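Local coordinates for protein alkaline phosphatase (Antarctic bacterium, PDB 2W5V) that probably hydrolyses phosphate monoesters as an alkaline phosphatase, with zinc and magnesium ions as its cofactors, at residues C93-Y98 and G103-S108; S140-A145 and S161-F166; L295-S300 and H365-V370. The protein carries 1 engineered substitution. All coordinates share one frame; numbering follows the deposited sequence.

Contact 1: residues C93-Y98 and G103-S108; sequences CGIKTY and GVADDS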
loop_
_atom_site.group_PDB
_atom_site.type_symbol
_atom_site.label_atom_id
_atom_site.label_comp_id
_atom_site.label_asym_id
_atom_site.label_seq_id
_atom_site.Cartn_x
_atom_site.Cartn_y
_atom_site.Cartn_z
ATOM N N CYS B 93 12.012 17.705 -8.893
ATOM C CA CYS B 93 12.668 17.977 -10.175
ATOM C C CYS B 93 12.308 17.003 -11.294
ATOM O O CYS B 93 12.537 17.294 -12.466
ATOM C CB CYS B 93 14.188 18.024 -10.005
ATOM S SG CYS B 93 14.731 19.355 -8.900
ATOM N N GLY B 94 11.754 15.849 -10.936
ATOM C CA GLY B 94 11.260 14.919 -11.937
ATOM C C GLY B 94 12.296 14.006 -12.572
ATOM O O GLY B 94 12.064 13.453 -13.651
ATOM N N ILE B 95 13.435 13.837 -11.907
ATOM C CA ILE B 95 14.472 12.932 -12.390
ATOM C C ILE B 95 14.884 11.937 -11.310
ATOM O O ILE B 95 14.806 12.241 -10.121
ATOM C CB ILE B 95 15.728 13.705 -12.804
ATOM C CG1 ILE B 95 16.242 14.521 -11.614
ATOM C CG2 ILE B 95 15.426 14.600 -13.999
ATOM C CD1 ILE B 95 17.689 14.825 -11.694
ATOM N N LYS B 96 15.315 10.751 -11.736
ATOM C CA LYS B 96 16.009 9.826 -10.853
ATOM C C LYS B 96 17.438 10.336 -10.700
ATOM O O LYS B 96 18.092 10.676 -11.686
ATOM C CB LYS B 96 16.057 8.429 -11.470
ATOM C CG LYS B 96 14.704 7.757 -11.644
ATOM C CD LYS B 96 14.230 7.124 -10.338
ATOM C CE LYS B 96 13.143 6.086 -10.590
ATOM N NZ LYS B 96 12.487 5.654 -9.304
ATOM N N THR B 97 17.927 10.376 -9.469
ATOM C CA THR B 97 19.280 10.857 -9.214
ATOM C C THR B 97 19.911 10.039 -8.093
ATOM O O THR B 97 19.265 9.130 -7.558
ATOM C CB THR B 97 19.287 12.374 -8.908
ATOM O OG1 THR B 97 20.640 12.846 -8.844
ATOM C CG2 THR B 97 18.560 12.686 -7.596
ATOM N N TYR B 98 21.165 10.340 -7.753
ATOM C CA TYR B 98 21.937 9.529 -6.812
ATOM C C TYR B 98 21.595 9.861 -5.358
ATOM O O TYR B 98 21.271 11.005 -5.052
ATOM C CB TYR B 98 23.451 9.671 -7.079
ATOM C CG TYR B 98 24.023 11.091 -6.948
ATOM C CD1 TYR B 98 24.404 11.593 -5.710
ATOM C CD2 TYR B 98 24.195 11.907 -8.063
ATOM C CE1 TYR B 98 24.919 12.866 -5.574
ATOM C CE2 TYR B 98 24.719 13.192 -7.937
ATOM C CZ TYR B 98 25.081 13.664 -6.687
ATOM O OH TYR B 98 25.606 14.935 -6.532
ATOM N N GLY B 103 18.418 18.392 -5.695
ATOM C CA GLY B 103 18.028 19.158 -6.867
ATOM C C GLY B 103 19.087 19.168 -7.962
ATOM O O GLY B 103 19.191 20.132 -8.728
ATOM N N VAL B 104 19.887 18.105 -8.028
ATOM C CA VAL B 104 20.830 17.929 -9.134
ATOM C C VAL B 104 20.649 16.542 -9.763
ATOM O O VAL B 104 20.193 15.594 -9.109
ATOM C CB VAL B 104 22.310 18.122 -8.708
ATOM C CG1 VAL B 104 22.532 19.528 -8.193
ATOM C CG2 VAL B 104 22.712 17.083 -7.660
ATOM N N ALA B 105 20.993 16.449 -11.042
ATOM C CA ALA B 105 20.874 15.211 -11.800
ATOM C C ALA B 105 22.012 14.251 -11.485
ATOM O O ALA B 105 22.925 14.576 -10.725
ATOM C CB ALA B 105 20.827 15.510 -13.302
ATOM N N ASP B 106 21.963 13.067 -12.083
ATOM C CA ASP B 106 22.959 12.048 -11.805
ATOM C C ASP B 106 24.389 12.504 -12.082
ATOM O O ASP B 106 25.325 12.004 -11.455
ATOM C CB ASP B 106 22.659 10.771 -12.583
ATOM C CG ASP B 106 23.469 9.601 -12.090
ATOM O OD1 ASP B 106 23.158 9.088 -10.993
ATOM O OD2 ASP B 106 24.425 9.204 -12.789
ATOM N N ASP B 107 24.556 13.444 -13.016
ATOM C CA ASP B 107 25.870 14.006 -13.340
ATOM C C ASP B 107 26.209 15.257 -12.524
ATOM O O ASP B 107 27.146 15.983 -12.848
ATOM C CB ASP B 107 25.970 14.329 -14.837
ATOM C CG ASP B 107 25.065 15.482 -15.256
ATOM O OD1 ASP B 107 24.422 16.096 -14.379
ATOM O OD2 ASP B 107 24.994 15.777 -16.470
ATOM N N SER B 108 25.426 15.519 -11.485
ATOM C CA SER B 108 25.697 16.623 -10.565
ATOM C C SER B 108 25.289 18.024 -11.051
ATOM O O SER B 108 25.447 18.998 -10.319
ATOM C CB SER B 108 27.168 16.617 -10.137
ATOM O OG SER B 108 27.393 15.614 -9.164
HETATM O O HOH W 1 19.622 12.323 -13.497
#
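Tyr98 lies along the turn made by residues 105-108, and each part of its side chain meets something different. At the root, CB is 4.0 Å from Asp106 OD1. With chi1 at 60°, CG sits between the backbone N and the carbonyl carbon, and the ring runs past the backbone of the turn. CD2 is 3.6 Å from Asp106 O. Further along the same side of the ring, CE2 merely lies against Ala105 O. This carbonyl is the acceptor of the Ser108 N-H, which closes the type I beta turn. At the tip, OH touches Val104 CG2 at 3.8 Å. Ser108 OG is 3.3 Å from Tyr98 OH, at best a weak hydrogen bond. The stronger partner of the tyrosine hydroxyl is Leu146 O.

Thr97 makes the direct polar link. Its OG1 donates to Val104 O at 2.8 Å, and the donor is tilted 25° from the carbonyl plane. A chi1 of -172° swings OG1 off the backbone N, and this brings it to Val104 O. A water adds a second bridge, giving a proton to Lys96 O and accepting one from Asp106 N.

Among the apolar contacts, one is tight. Ile95 CD1 presses on Ala105 CA at 3.2 Å, closer than usual van der Waals contact, and also meets Ala105 CB. Gly103, at positive phi, offers its CA to Cys93 SG at an ordinary 3.9 Å.

Asp106 is tied outward by a salt bridge to Arg78 and a hydrogen bond to Ser77. Both segments belong to the long loop between helix 86-93 and helix 114-120. Cys93 ends the first helix, Gly94 leaves it, and Thr97 packs back on its residues Ser86 and Thr89.

Contact 2: residues S140-A145 and S161-F166; sequences SFYAHA and SDLDFF
Tyr142 packs against Ser161 and Leu163 inside a beta-alpha-beta crossover. This connection joins the parallel neighbours 124-129 and 165-169 of the central sheet. Both segments belong to it. Residues 140-145 follow helix 136-139. Residues 161-166 lead from the end of helix 151-158 into strand 165-169.

The apolar contacts come first. Leu163 CD1 is the methyl that does the touching. It approaches CB, CG and CD2 of the tyrosine obliquely. In Tyr142, chi1 of 68° puts CG between the backbone N and the carbonyl carbon, with CB against Ser161 CB and Leu163 CD1. Leu163 also rests on Thr125 and Val127 of strand 124-129, so it sits between the loop and the sheet. Ser161 contributes its CB, which lies 3.9 Å from Tyr142 CB and 3.7 Å from Tyr142 O.

The polar atoms look to other partners. Ser161 OG bonds to Met158 O at the end of helix 151-158. It also takes a weak bond from Leu163 N at 3.5 Å, with an N-H...O angle of 151°, which ties the bend before the strand. The end of the tyrosine leads away from 161-166. Its OH is bonded to Ile133 O, which anchors the far end of the ring.

The aromatic side chain also touches Ile154 and Met158 of helix 151-158, and the contact is buried. His144, seen to bind magnesium in a crystal structure of this protein though none is bound to this chain, lies two residues along the same loop. At the centre of the packing, Leu163 CD1 is 3.8 Å from both Tyr142 CB and Tyr142 CD2, and 3.9 Å from Tyr142 CG.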
loop_
_atom_site.group_PDB
_atom_site.type_symbol
_atom_site.label_atom_id
_atom_site.label_comp_id
_atom_site.label_asym_id
_atom_site.label_seq_id
_atom_site.Cartn_x
_atom_site.Cartn_y
_atom_site.Cartn_z
ATOM N N SER B 140 15.429 19.989 -1.182
ATOM C CA SER B 140 15.267 19.576 -2.567
ATOM C C SER B 140 14.276 20.455 -3.322
ATOM O O SER B 140 14.267 20.460 -4.549
ATOM C CB SER B 140 14.831 18.109 -2.654
ATOM O OG SER B 140 15.838 17.253 -2.147
ATOM N N PHE B 141 13.448 21.201 -2.598
ATOM C CA PHE B 141 12.464 22.059 -3.252
ATOM C C PHE B 141 12.934 23.508 -3.491
ATOM O O PHE B 141 12.256 24.268 -4.175
ATOM C CB PHE B 141 11.126 22.019 -2.503
ATOM C CG PHE B 141 10.373 20.729 -2.708
ATOM C CD1 PHE B 141 10.725 19.590 -2.000
ATOM C CD2 PHE B 141 9.354 20.643 -3.644
ATOM C CE1 PHE B 141 10.062 18.388 -2.203
ATOM C CE2 PHE B 141 8.679 19.436 -3.848
ATOM C CZ PHE B 141 9.037 18.312 -3.128
ATOM N N TYR B 142 14.087 23.891 -2.954
ATOM C CA TYR B 142 14.567 25.259 -3.183
ATOM C C TYR B 142 16.066 25.401 -3.444
ATOM O O TYR B 142 16.514 26.472 -3.840
ATOM C CB TYR B 142 14.158 26.190 -2.037
ATOM C CG TYR B 142 14.840 25.888 -0.715
ATOM C CD1 TYR B 142 16.113 26.393 -0.422
ATOM C CD2 TYR B 142 14.210 25.108 0.238
ATOM C CE1 TYR B 142 16.734 26.116 0.799
ATOM C CE2 TYR B 142 14.813 24.830 1.447
ATOM C CZ TYR B 142 16.069 25.334 1.729
ATOM O OH TYR B 142 16.641 25.031 2.945
ATOM N N ALA B 143 16.834 24.338 -3.221
ATOM C CA ALA B 143 18.284 24.406 -3.379
ATOM C C ALA B 143 18.820 23.441 -4.428
ATOM O O ALA B 143 18.125 22.529 -4.866
ATOM C CB ALA B 143 18.978 24.161 -2.047
ATOM N N HIS B 144 20.071 23.654 -4.819
ATOM C CA HIS B 144 20.771 22.734 -5.707
ATOM C C HIS B 144 22.167 22.491 -5.156
ATOM O O HIS B 144 23.019 23.372 -5.212
ATOM C CB HIS B 144 20.857 23.325 -7.115
ATOM C CG HIS B 144 19.527 23.688 -7.693
ATOM N ND1 HIS B 144 18.693 22.761 -8.283
ATOM C CD2 HIS B 144 18.875 24.874 -7.763
ATOM C CE1 HIS B 144 17.594 23.361 -8.700
ATOM N NE2 HIS B 144 17.677 24.644 -8.394
ATOM N N ALA B 145 22.394 21.303 -4.608
ATOM C CA ALA B 145 23.660 20.990 -3.957
ATOM C C ALA B 145 24.105 19.582 -4.313
ATOM O O ALA B 145 23.285 18.702 -4.517
ATOM C CB ALA B 145 23.541 21.149 -2.443
ATOM N N SER B 161 16.659 31.687 -3.604
ATOM C CA SER B 161 15.538 30.909 -4.116
ATOM C C SER B 161 14.328 31.789 -4.403
ATOM O O SER B 161 14.329 32.980 -4.104
ATOM C CB SER B 161 15.156 29.805 -3.126
ATOM O OG SER B 161 14.495 30.345 -1.993
ATOM N N ASP B 162 13.288 31.183 -4.966
ATOM C CA ASP B 162 12.074 31.900 -5.333
ATOM C C ASP B 162 10.991 31.788 -4.253
ATOM O O ASP B 162 9.918 32.378 -4.378
ATOM C CB ASP B 162 11.540 31.367 -6.667
ATOM C CG ASP B 162 12.485 31.643 -7.828
ATOM O OD1 ASP B 162 12.801 32.835 -8.061
ATOM O OD2 ASP B 162 12.900 30.672 -8.509
ATOM N N LEU B 163 11.281 31.033 -3.197
ATOM C CA LEU B 163 10.318 30.808 -2.119
ATOM C C LEU B 163 9.734 32.105 -1.574
ATOM O O LEU B 163 10.453 33.088 -1.380
ATOM C CB LEU B 163 10.972 30.043 -0.974
ATOM C CG LEU B 163 11.066 28.534 -1.128
ATOM C CD1 LEU B 163 11.635 27.940 0.148
ATOM C CD2 LEU B 163 9.689 27.969 -1.437
ATOM N N ASP B 164 8.433 32.092 -1.313
ATOM C CA ASP B 164 7.747 33.241 -0.738
ATOM C C ASP B 164 7.480 33.033 0.747
ATOM O O ASP B 164 7.292 33.993 1.493
ATOM C CB ASP B 164 6.423 33.459 -1.462
ATOM C CG ASP B 164 6.615 33.723 -2.950
ATOM O OD1 ASP B 164 7.110 34.818 -3.319
ATOM O OD2 ASP B 164 6.266 32.832 -3.751
ATOM N N PHE B 165 7.465 31.771 1.167
ATOM C CA PHE B 165 7.134 31.417 2.545
ATOM C C PHE B 165 7.899 30.168 2.979
ATOM O O PHE B 165 8.045 29.229 2.202
ATOM C CB PHE B 165 5.627 31.151 2.648
ATOM C CG PHE B 165 5.145 30.821 4.042
ATOM C CD1 PHE B 165 4.567 31.799 4.840
ATOM C CD2 PHE B 165 5.244 29.531 4.539
ATOM C CE1 PHE B 165 4.105 31.493 6.118
ATOM C CE2 PHE B 165 4.787 29.217 5.820
ATOM C CZ PHE B 165 4.217 30.198 6.607
ATOM N N PHE B 166 8.371 30.139 4.220
ATOM C CA PHE B 166 8.858 28.876 4.776
ATOM C C PHE B 166 8.730 28.858 6.287
ATOM O O PHE B 166 8.651 29.909 6.927
ATOM C CB PHE B 166 10.299 28.567 4.329
ATOM C CG PHE B 166 11.342 29.485 4.926
ATOM C CD1 PHE B 166 11.875 29.229 6.182
ATOM C CD2 PHE B 166 11.792 30.592 4.224
ATOM C CE1 PHE B 166 12.838 30.070 6.733
ATOM C CE2 PHE B 166 12.753 31.433 4.766
ATOM C CZ PHE B 166 13.277 31.169 6.024
#

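Contact 3: residues L295-S300 and H365-V370; sequences LVIVTS and HKILKV
Ile297 reaches out with an extended chain, and the outer atoms of Ile367 come to meet it. In Ile297, chi1 is -58° and chi2 is 155°, which stretches CD1 away from the strand. In Ile367, chi1 of -71° carries CG1 out from the helix on the side facing the sheet. The arrangement is helix-on-sheet packing in an alpha/beta fold: helix 362-371 lies over one face of the central mixed sheet.

Strand 294-299 is an inner strand of that sheet. It runs parallel to strand 36-42 and antiparallel to strand 342-347. Its side chains alternate. Leu295 and Ile297 face helix 362-371, while Val296 and Val298 pack on helix 267-291 on the other face. The strand is therefore covered by helices on both faces.

The contact is purely apolar and has two points. At one, Ile297 CD1 touches Ile367 CG1 at 3.6 Å, and the side chains cross at a slant. At the other, Leu295 CD2 meets Val370 CG2 at 3.9 Å, with the two side chains at about a right angle. Residues two apart on the strand thus meet residues three apart on the helix, less than one turn. The backbones stay well separated, with Leu295 CA 9.2 Å from Ile367 CA, and the branched side chains fill the layer between them. All four residues are buried.

Around the contact, Phe354 packs on Ile297, and Lys366 bonds to Glu353 O and makes a cation-pi contact with Tyr358. On the strand, Leu295 CD2 is 3.6 Å from Ile297 CD1. Across the contact, Ile297 CD1 is 3.9 Å from Ile367 CD1.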
loop_
_atom_site.group_PDB
_atom_site.type_symbol
_atom_site.label_atom_id
_atom_site.label_comp_id
_atom_site.label_asym_id
_atom_site.label_seq_id
_atom_site.Cartn_x
_atom_site.Cartn_y
_atom_site.Cartn_z
ATOM N N LEU B 295 -5.579 20.977 -5.544
ATOM C CA LEU B 295 -5.188 19.576 -5.584
ATOM C C LEU B 295 -4.301 19.264 -4.386
ATOM O O LEU B 295 -3.297 19.932 -4.154
ATOM C CB LEU B 295 -4.433 19.281 -6.879
ATOM C CG LEU B 295 -3.672 17.957 -6.939
ATOM C CD1 LEU B 295 -4.643 16.775 -7.067
ATOM C CD2 LEU B 295 -2.662 17.964 -8.081
ATOM N N VAL B 296 -4.681 18.256 -3.618
ATOM C CA VAL B 296 -3.878 17.826 -2.485
ATOM C C VAL B 296 -3.295 16.456 -2.779
ATOM O O VAL B 296 -4.030 15.512 -3.070
ATOM C CB VAL B 296 -4.718 17.731 -1.208
ATOM C CG1 VAL B 296 -3.859 17.247 -0.055
ATOM C CG2 VAL B 296 -5.370 19.078 -0.881
ATOM N N ILE B 297 -1.972 16.359 -2.704
ATOM C CA ILE B 297 -1.269 15.105 -2.927
ATOM C C ILE B 297 -0.529 14.720 -1.657
ATOM O O ILE B 297 0.173 15.541 -1.068
ATOM C CB ILE B 297 -0.227 15.231 -4.053
ATOM C CG1 ILE B 297 -0.897 15.678 -5.356
ATOM C CG2 ILE B 297 0.511 13.907 -4.240
ATOM C CD1 ILE B 297 0.062 16.381 -6.302
ATOM N N VAL B 298 -0.698 13.473 -1.237
ATOM C CA VAL B 298 -0.019 12.956 -0.049
ATOM C C VAL B 298 0.782 11.719 -0.425
ATOM O O VAL B 298 0.241 10.770 -1.011
ATOM C CB VAL B 298 -1.016 12.544 1.055
ATOM C CG1 VAL B 298 -0.266 11.912 2.221
ATOM C CG2 VAL B 298 -1.844 13.747 1.536
ATOM N N THR B 299 2.065 11.710 -0.091
ATOM C CA THR B 299 2.873 10.523 -0.352
ATOM C C THR B 299 4.066 10.500 0.589
ATOM O O THR B 299 4.186 11.369 1.448
ATOM C CB THR B 299 3.337 10.451 -1.827
ATOM O OG1 THR B 299 3.823 9.133 -2.114
ATOM C CG2 THR B 299 4.440 11.463 -2.110
ATOM N N SER B 300 4.946 9.522 0.416
ATOM C CA SER B 300 6.177 9.434 1.205
ATOM C C SER B 300 7.353 9.266 0.252
ATOM O O SER B 300 7.170 8.931 -0.918
ATOM C CB SER B 300 6.136 8.227 2.149
ATOM O OG SER B 300 4.886 8.142 2.824
ATOM N N HIS B 365 6.170 15.132 -13.008
ATOM C CA HIS B 365 5.612 15.278 -14.344
ATOM C C HIS B 365 4.093 15.320 -14.323
ATOM O O HIS B 365 3.471 16.004 -15.132
ATOM C CB HIS B 365 6.159 14.183 -15.252
ATOM C CG HIS B 365 7.642 14.280 -15.440
ATOM N ND1 HIS B 365 8.225 15.238 -16.245
ATOM C CD2 HIS B 365 8.663 13.577 -14.894
ATOM C CE1 HIS B 365 9.539 15.105 -16.200
ATOM N NE2 HIS B 365 9.831 14.105 -15.385
ATOM N N LYS B 366 3.502 14.606 -13.372
ATOM C CA LYS B 366 2.057 14.625 -13.208
ATOM C C LYS B 366 1.555 15.961 -12.657
ATOM O O LYS B 366 0.513 16.444 -13.084
ATOM C CB LYS B 366 1.596 13.454 -12.328
ATOM C CG LYS B 366 1.826 12.081 -12.984
ATOM C CD LYS B 366 1.461 10.954 -12.011
ATOM C CE LYS B 366 1.545 9.587 -12.690
ATOM N NZ LYS B 366 0.465 9.417 -13.706
ATOM N N ILE B 367 2.280 16.555 -11.711
ATOM C CA ILE B 367 1.884 17.876 -11.206
ATOM C C ILE B 367 1.965 18.896 -12.336
ATOM O O ILE B 367 1.059 19.698 -12.534
ATOM C CB ILE B 367 2.757 18.346 -10.042
ATOM C CG1 ILE B 367 2.465 17.519 -8.788
ATOM C CG2 ILE B 367 2.512 19.822 -9.760
ATOM C CD1 ILE B 367 3.503 17.717 -7.677
ATOM N N LEU B 368 3.055 18.844 -13.089
ATOM C CA LEU B 368 3.213 19.722 -14.241
ATOM C C LEU B 368 2.057 19.511 -15.238
ATOM O O LEU B 368 1.439 20.470 -15.710
ATOM C CB LEU B 368 4.581 19.466 -14.886
ATOM C CG LEU B 368 5.192 20.498 -15.816
ATOM C CD1 LEU B 368 5.022 21.902 -15.250
ATOM C CD2 LEU B 368 6.665 20.171 -16.038
ATOM N N LYS B 369 1.736 18.250 -15.523
ATOM C CA LYS B 369 0.678 17.935 -16.476
ATOM C C LYS B 369 -0.696 18.494 -16.083
ATOM O O LYS B 369 -1.374 19.112 -16.899
ATOM C CB LYS B 369 0.576 16.423 -16.701
ATOM C CG LYS B 369 -0.553 16.037 -17.634
ATOM C CD LYS B 369 -0.670 14.533 -17.799
ATOM C CE LYS B 369 -1.879 14.181 -18.663
ATOM N NZ LYS B 369 -1.973 12.714 -18.915
ATOM N N VAL B 370 -1.116 18.274 -14.842
ATOM C CA VAL B 370 -2.461 18.684 -14.448
ATOM C C VAL B 370 -2.615 20.198 -14.259
ATOM O O VAL B 370 -3.683 20.743 -14.514
ATOM C CB VAL B 370 -2.979 17.913 -13.202
ATOM C CG1 VAL B 370 -2.893 16.413 -13.454
ATOM C CG2 VAL B 370 -2.199 18.295 -11.957
#

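Overall arrangement
Contacts 1, 2 and 3 follow one another along the chain, with centres 16 to 19 Å apart. Contacts 1 and 2 touch directly: Gly103 O and His144 ND1 are 2.7 Å apart, a probable hydrogen bond, and Val104 CG2 packs on Ala145 O at 3.6 Å. Contact 1 also reaches contact 3 through a probable hydrogen bond between Gly94 O and His365 NE2, 2.9 Å apart. Contacts 2 and 3 do not touch, their nearest atoms being about 7 Å apart, but both reach the same central sheet. The side chain of Thr97 is about 13 Å from a bound zinc ion and that of Tyr142 about 11 Å from a bound magnesium ion, so neither contact supplies a ligand of these ions.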